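PDB 4RU0: putative branched-chain amino acid ABC transporter, periplasmic branched-chain amino acid-binding protein, which probably binds a branched-chain amino acid or related small solute in the periplasm and delivers it to an ABC transporter. Local coordinates for residues G50-A55 with S272-L277; N112-A117 with L134-T139. One frame throughout, in Å; residues are numbered along the deposited sequence.

Contact 1 probably reaches across the cleft between the two lobes, joining helix 47-67 to the short helix 273-276; contact 2 lies closer to the chain centre and sets the start of helix 114-126 against the loop after strand 131-132. The first is a single polar bridge, partly buried, with 47 Å² covered. The second is a buried contact of 176 Å², where one tyrosine combines ring packing, a backbone hydrogen bond and a water. The two share no helix or strand, and their centres are about 17 Å apart, yet Trp-54 CZ3 of 50-55 packs 3.7 Å from Asn-112 ND2 of 112-117.

Contact 1 of 2, residues G50-A55 with S272-L277; sequences GVQVWA and SSEDVL
Gln-52 and Glu-274 reach for each other from opposite directions, and theirs is the one direct contact between these two segments. The bond to CB of Gln-52 leaves helix 47-67 toward the other segment. CG sits beside the backbone N and anti to the carbonyl carbon (chi1 -59°), and the chain then runs out extended to CD; the side chain also touches Tyr-326 of helix 325-348. At the tip the amide divides its work. NE2 donates to Glu-274 OE2 at 3.3 Å, a bent and fairly long bond with an N-H...O angle of 139°, and also to the backbone O of Ser-48, one turn back in its own helix. OE1 accepts from the hydroxyl of Ser-324, the stronger polar partner, so the amide is gripped at both of its ends and its flip is fixed.

Glu-274 answers with a similar extended chain and likewise touches Tyr-326. Its OE2 is met nearly along the C-O axis, and the carboxylate is turned well away from the plane of the amide.

Behind Glu-274 the short helix is pinned at its start by a capping box. Ser-272 OG accepts from Glu-274 N at 2.9 Å, while Ser-272 N donates to Asp-275 OD2 at 3.0 Å, on the anti side of that carboxylate. The cap holds the backbone N of Glu-274 itself, at the start of a weakly bonded helix.

With about 10 Å between the Gln-52 side chain and the bound pentaoxaheptadecane, the pair stands beside the pocket and not in it. A polar bridge between helices that probably belong to facing lobes, at a cleft holding a bound polyether, is consistent with the closed form of a two-lobed periplasmic binding protein of the leucine-binding family.

Contact 2 of 2, residues N112-A117 with L134-T139; sequences NGAPAA and LGYGRT
Tyr-136 lays its ring obliquely against the first turn of helix 114-126, overlapping Ala-114 and Ala-117. Tyr-136 CE2 approaches Ala-114 N to 3.5 Å. Beside it, Tyr-136 CD2 lies 4.0 Å from Ala-114 CB. The methyl carbon Ala-117 CB comes in at 4.0 Å from Tyr-136 CE2. The ring gets there because CG stands between the backbone N and the carbonyl carbon (chi1 79°), which sends it across to the helix start; Leu-134 O lies in the ring plane at its edge.

The hydroxyl ends the reach at the N-cap. Gly-113 N donates to Tyr-136 OH over 3.0 Å and almost straight (166°). Water 1 sits 2.7 Å from the same OH and accepts from Asn-112 N, so the phenol oxygen ties down two successive backbone amides, one directly and one through water. With a leucine in its place, Gly-113 N would probably lose its acceptor and water 1 its hydroxyl anchor, leaving the peptide ahead of the helix freer to shift.

Further along, water 2 donates to Ala-117 O at 2.7 Å and accepts from Arg-138 NE, whose guanidinium also makes a cation-pi contact with Tyr-118. The side chain of Ala-114 is about 4 Å from the bound pentaoxaheptadecane, and Gly-135 O accepts from the indole of Trp-269, a pocket residue.

The loop between strands 131-132 and 150-151 thus touches three helices: 114-126 through Tyr-136, 325-348 through Leu-134, and 418-435 through Arg-138 and Thr-139.

Contact 1 of 2, residues G50-A55 with S272-L277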
loop_
_atom_site.group_PDB
_atom_site.type_symbol
_atom_site.label_atom_id
_atom_site.label_comp_id
_atom_site.label_asym_id
_atom_site.label_seq_id
_atom_site.Cartn_x
_atom_site.Cartn_y
_atom_site.Cartn_z
ATOM N N GLY A 50 12.368 7.435 1.573
ATOM C CA GLY A 50 11.751 7.260 2.876
ATOM C C GLY A 50 11.387 8.553 3.582
ATOM O O GLY A 50 10.313 8.654 4.176
ATOM N N VAL A 51 12.272 9.546 3.519
ATOM C CA VAL A 51 12.055 10.795 4.247
ATOM C C VAL A 51 10.819 11.527 3.737
ATOM O O VAL A 51 10.198 12.302 4.468
ATOM C CB VAL A 51 13.275 11.734 4.157
ATOM C CG1 VAL A 51 14.434 11.174 4.972
ATOM C CG2 VAL A 51 13.681 11.957 2.709
ATOM N N GLN A 52 10.455 11.269 2.486
ATOM C CA GLN A 52 9.253 11.859 1.914
ATOM C C GLN A 52 8.002 11.213 2.507
ATOM O O GLN A 52 7.002 11.894 2.757
ATOM C CB GLN A 52 9.263 11.723 0.393
ATOM C CG GLN A 52 10.453 12.395 -0.267
ATOM C CD GLN A 52 10.544 12.091 -1.746
ATOM O OE1 GLN A 52 9.599 12.331 -2.501
ATOM N NE2 GLN A 52 11.682 11.544 -2.169
ATOM N N VAL A 53 8.066 9.902 2.736
ATOM C CA VAL A 53 6.968 9.179 3.369
ATOM C C VAL A 53 6.750 9.626 4.818
ATOM O O VAL A 53 5.618 9.901 5.226
ATOM C CB VAL A 53 7.205 7.657 3.361
ATOM C CG1 VAL A 53 5.999 6.936 3.940
ATOM C CG2 VAL A 53 7.493 7.164 1.950
ATOM N N TRP A 54 7.830 9.692 5.594
ATOM C CA TRP A 54 7.718 10.055 7.006
ATOM C C TRP A 54 7.185 11.475 7.149
ATOM O O TRP A 54 6.351 11.748 8.017
ATOM C CB TRP A 54 9.065 9.925 7.733
ATOM C CG TRP A 54 9.948 8.785 7.281
ATOM C CD1 TRP A 54 11.307 8.822 7.127
ATOM C CD2 TRP A 54 9.542 7.451 6.926
ATOM N NE1 TRP A 54 11.770 7.598 6.702
ATOM C CE2 TRP A 54 10.708 6.742 6.569
ATOM C CE3 TRP A 54 8.311 6.787 6.879
ATOM C CZ2 TRP A 54 10.678 5.409 6.168
ATOM C CZ3 TRP A 54 8.284 5.468 6.476
ATOM C CH2 TRP A 54 9.459 4.792 6.127
ATOM N N ALA A 55 7.660 12.367 6.284
ATOM C CA ALA A 55 7.234 13.761 6.304
ATOM C C ALA A 55 5.734 13.879 6.054
ATOM O O ALA A 55 5.077 14.780 6.579
ATOM C CB ALA A 55 8.010 14.566 5.277
ATOM N N SER A 272 6.468 4.915 -8.707
ATOM C CA SER A 272 7.075 6.179 -8.316
ATOM C C SER A 272 7.873 6.835 -9.439
ATOM O O SER A 272 8.272 6.180 -10.393
ATOM C CB SER A 272 7.991 5.985 -7.112
ATOM O OG SER A 272 8.901 7.068 -7.034
ATOM N N SER A 273 8.110 8.135 -9.293
ATOM C CA SER A 273 8.978 8.890 -10.195
ATOM C C SER A 273 10.368 8.279 -10.228
ATOM O O SER A 273 10.994 8.169 -11.282
ATOM C CB SER A 273 9.079 10.358 -9.756
ATOM O OG SER A 273 7.800 10.938 -9.595
ATOM N N GLU A 274 10.840 7.882 -9.052
ATOM C CA GLU A 274 12.177 7.325 -8.899
ATOM C C GLU A 274 12.312 5.964 -9.572
ATOM O O GLU A 274 13.414 5.525 -9.889
ATOM C CB GLU A 274 12.525 7.217 -7.413
ATOM C CG GLU A 274 12.331 8.523 -6.665
ATOM C CD GLU A 274 12.742 8.435 -5.214
ATOM O OE1 GLU A 274 13.137 7.332 -4.771
ATOM O OE2 GLU A 274 12.669 9.472 -4.518
ATOM N N ASP A 275 11.185 5.291 -9.778
ATOM C CA ASP A 275 11.198 3.999 -10.448
ATOM C C ASP A 275 11.413 4.155 -11.946
ATOM O O ASP A 275 11.860 3.223 -12.607
ATOM C CB ASP A 275 9.894 3.240 -10.192
ATOM C CG ASP A 275 9.770 2.755 -8.759
ATOM O OD1 ASP A 275 10.772 2.246 -8.208
ATOM O OD2 ASP A 275 8.668 2.882 -8.184
ATOM N N VAL A 276 11.097 5.334 -12.479
ATOM C CA VAL A 276 11.090 5.526 -13.929
ATOM C C VAL A 276 11.999 6.650 -14.431
ATOM O O VAL A 276 12.387 6.653 -15.599
ATOM C CB VAL A 276 9.667 5.799 -14.433
ATOM C CG1 VAL A 276 8.838 4.544 -14.344
ATOM C CG2 VAL A 276 9.028 6.930 -13.639
ATOM N N LEU A 277 12.329 7.603 -13.566
ATOM C CA LEU A 277 13.288 8.655 -13.922
ATOM C C LEU A 277 14.639 8.126 -14.441
ATOM O O LEU A 277 15.172 8.677 -15.399
ATOM C CB LEU A 277 13.526 9.585 -12.728
ATOM C CG LEU A 277 12.499 10.703 -12.537
ATOM C CD1 LEU A 277 12.672 11.363 -11.190
ATOM C CD2 LEU A 277 12.602 11.734 -13.653
#

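Contact 2 of 2, residues N112-A117 with L134-T139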
loop_
_atom_site.group_PDB
_atom_site.type_symbol
_atom_site.label_atom_id
_atom_site.label_comp_id
_atom_site.label_asym_id
_atom_site.label_seq_id
_atom_site.Cartn_x
_atom_site.Cartn_y
_atom_site.Cartn_z
ATOM N N ASN A 112 6.331 -0.219 8.505
ATOM C CA ASN A 112 6.886 0.421 7.312
ATOM C C ASN A 112 8.050 -0.378 6.726
ATOM O O ASN A 112 9.142 0.151 6.524
ATOM C CB ASN A 112 7.341 1.848 7.626
ATOM C CG ASN A 112 6.203 2.734 8.107
ATOM O OD1 ASN A 112 5.094 2.678 7.580
ATOM N ND2 ASN A 112 6.472 3.553 9.121
ATOM N N GLY A 113 7.808 -1.656 6.462
ATOM C CA GLY A 113 8.861 -2.562 6.042
ATOM C C GLY A 113 8.384 -4.001 5.990
ATOM O O GLY A 113 7.947 -4.564 6.995
ATOM N N ALA A 114 8.464 -4.595 4.808
ATOM C CA ALA A 114 7.987 -5.957 4.589
ATOM C C ALA A 114 8.708 -7.014 5.447
ATOM O O ALA A 114 8.038 -7.813 6.104
ATOM C CB ALA A 114 8.088 -6.306 3.113
ATOM N N PRO A 115 10.059 -7.026 5.458
ATOM C CA PRO A 115 10.727 -8.045 6.286
ATOM C C PRO A 115 10.436 -7.902 7.782
ATOM O O PRO A 115 10.271 -8.911 8.480
ATOM C CB PRO A 115 12.219 -7.807 6.008
ATOM C CG PRO A 115 12.257 -7.093 4.694
ATOM C CD PRO A 115 11.040 -6.225 4.703
ATOM N N ALA A 116 10.387 -6.666 8.270
ATOM C CA ALA A 116 10.050 -6.423 9.668
ATOM C C ALA A 116 8.617 -6.862 9.944
ATOM O O ALA A 116 8.352 -7.526 10.939
ATOM C CB ALA A 116 10.235 -4.954 10.024
ATOM N N ALA A 117 7.703 -6.492 9.053
ATOM C CA ALA A 117 6.291 -6.800 9.241
ATOM C C ALA A 117 6.051 -8.303 9.272
ATOM O O ALA A 117 5.286 -8.797 10.098
ATOM C CB ALA A 117 5.459 -6.162 8.153
ATOM N N LEU A 134 0.125 -1.183 4.714
ATOM C CA LEU A 134 -0.700 -0.644 3.654
ATOM C C LEU A 134 -0.124 -1.048 2.313
ATOM O O LEU A 134 1.004 -0.751 2.007
ATOM C CB LEU A 134 -0.760 0.872 3.789
ATOM C CG LEU A 134 -1.726 1.726 2.987
ATOM C CD1 LEU A 134 -3.161 1.409 3.322
ATOM C CD2 LEU A 134 -1.457 3.191 3.269
ATOM N N GLY A 135 -0.916 -1.748 1.525
ATOM C CA GLY A 135 -0.497 -2.239 0.228
ATOM C C GLY A 135 0.629 -3.254 0.199
ATOM O O GLY A 135 1.348 -3.350 -0.765
ATOM N N TYR A 136 0.785 -4.012 1.259
ATOM C CA TYR A 136 1.844 -4.991 1.334
ATOM C C TYR A 136 1.541 -5.976 2.443
ATOM O O TYR A 136 0.504 -5.907 3.020
ATOM C CB TYR A 136 3.224 -4.343 1.426
ATOM C CG TYR A 136 3.653 -3.822 2.769
ATOM C CD1 TYR A 136 3.230 -2.602 3.227
ATOM C CD2 TYR A 136 4.538 -4.525 3.541
ATOM C CE1 TYR A 136 3.654 -2.115 4.438
ATOM C CE2 TYR A 136 4.959 -4.052 4.753
ATOM C CZ TYR A 136 4.513 -2.846 5.195
ATOM O OH TYR A 136 4.938 -2.398 6.396
ATOM N N GLY A 137 2.413 -6.934 2.673
ATOM C CA GLY A 137 2.231 -7.870 3.768
ATOM C C GLY A 137 1.510 -9.147 3.372
ATOM O O GLY A 137 1.353 -9.437 2.184
ATOM N N ARG A 138 1.079 -9.916 4.368
ATOM C CA ARG A 138 0.441 -11.205 4.126
ATOM C C ARG A 138 -0.956 -11.050 3.535
ATOM O O ARG A 138 -1.848 -10.500 4.180
ATOM C CB ARG A 138 0.360 -12.000 5.421
ATOM C CG ARG A 138 1.680 -12.155 6.153
ATOM C CD ARG A 138 1.439 -12.700 7.550
ATOM N NE ARG A 138 2.672 -13.012 8.270
ATOM C CZ ARG A 138 3.297 -14.186 8.211
ATOM N NH1 ARG A 138 4.406 -14.380 8.916
ATOM N NH2 ARG A 138 2.815 -15.163 7.442
ATOM N N THR A 139 -1.161 -11.547 2.320
ATOM C CA THR A 139 -2.474 -11.423 1.700
ATOM C C THR A 139 -3.521 -12.237 2.468
ATOM O O THR A 139 -4.671 -11.822 2.586
ATOM C CB THR A 139 -2.466 -11.858 0.202
ATOM O OG1 THR A 139 -2.065 -13.226 0.093
ATOM C CG2 THR A 139 -1.505 -10.990 -0.602
HETATM O O HOH W 1 3.560 -0.508 7.753
HETATM O O HOH W 2 3.220 -9.990 8.828
#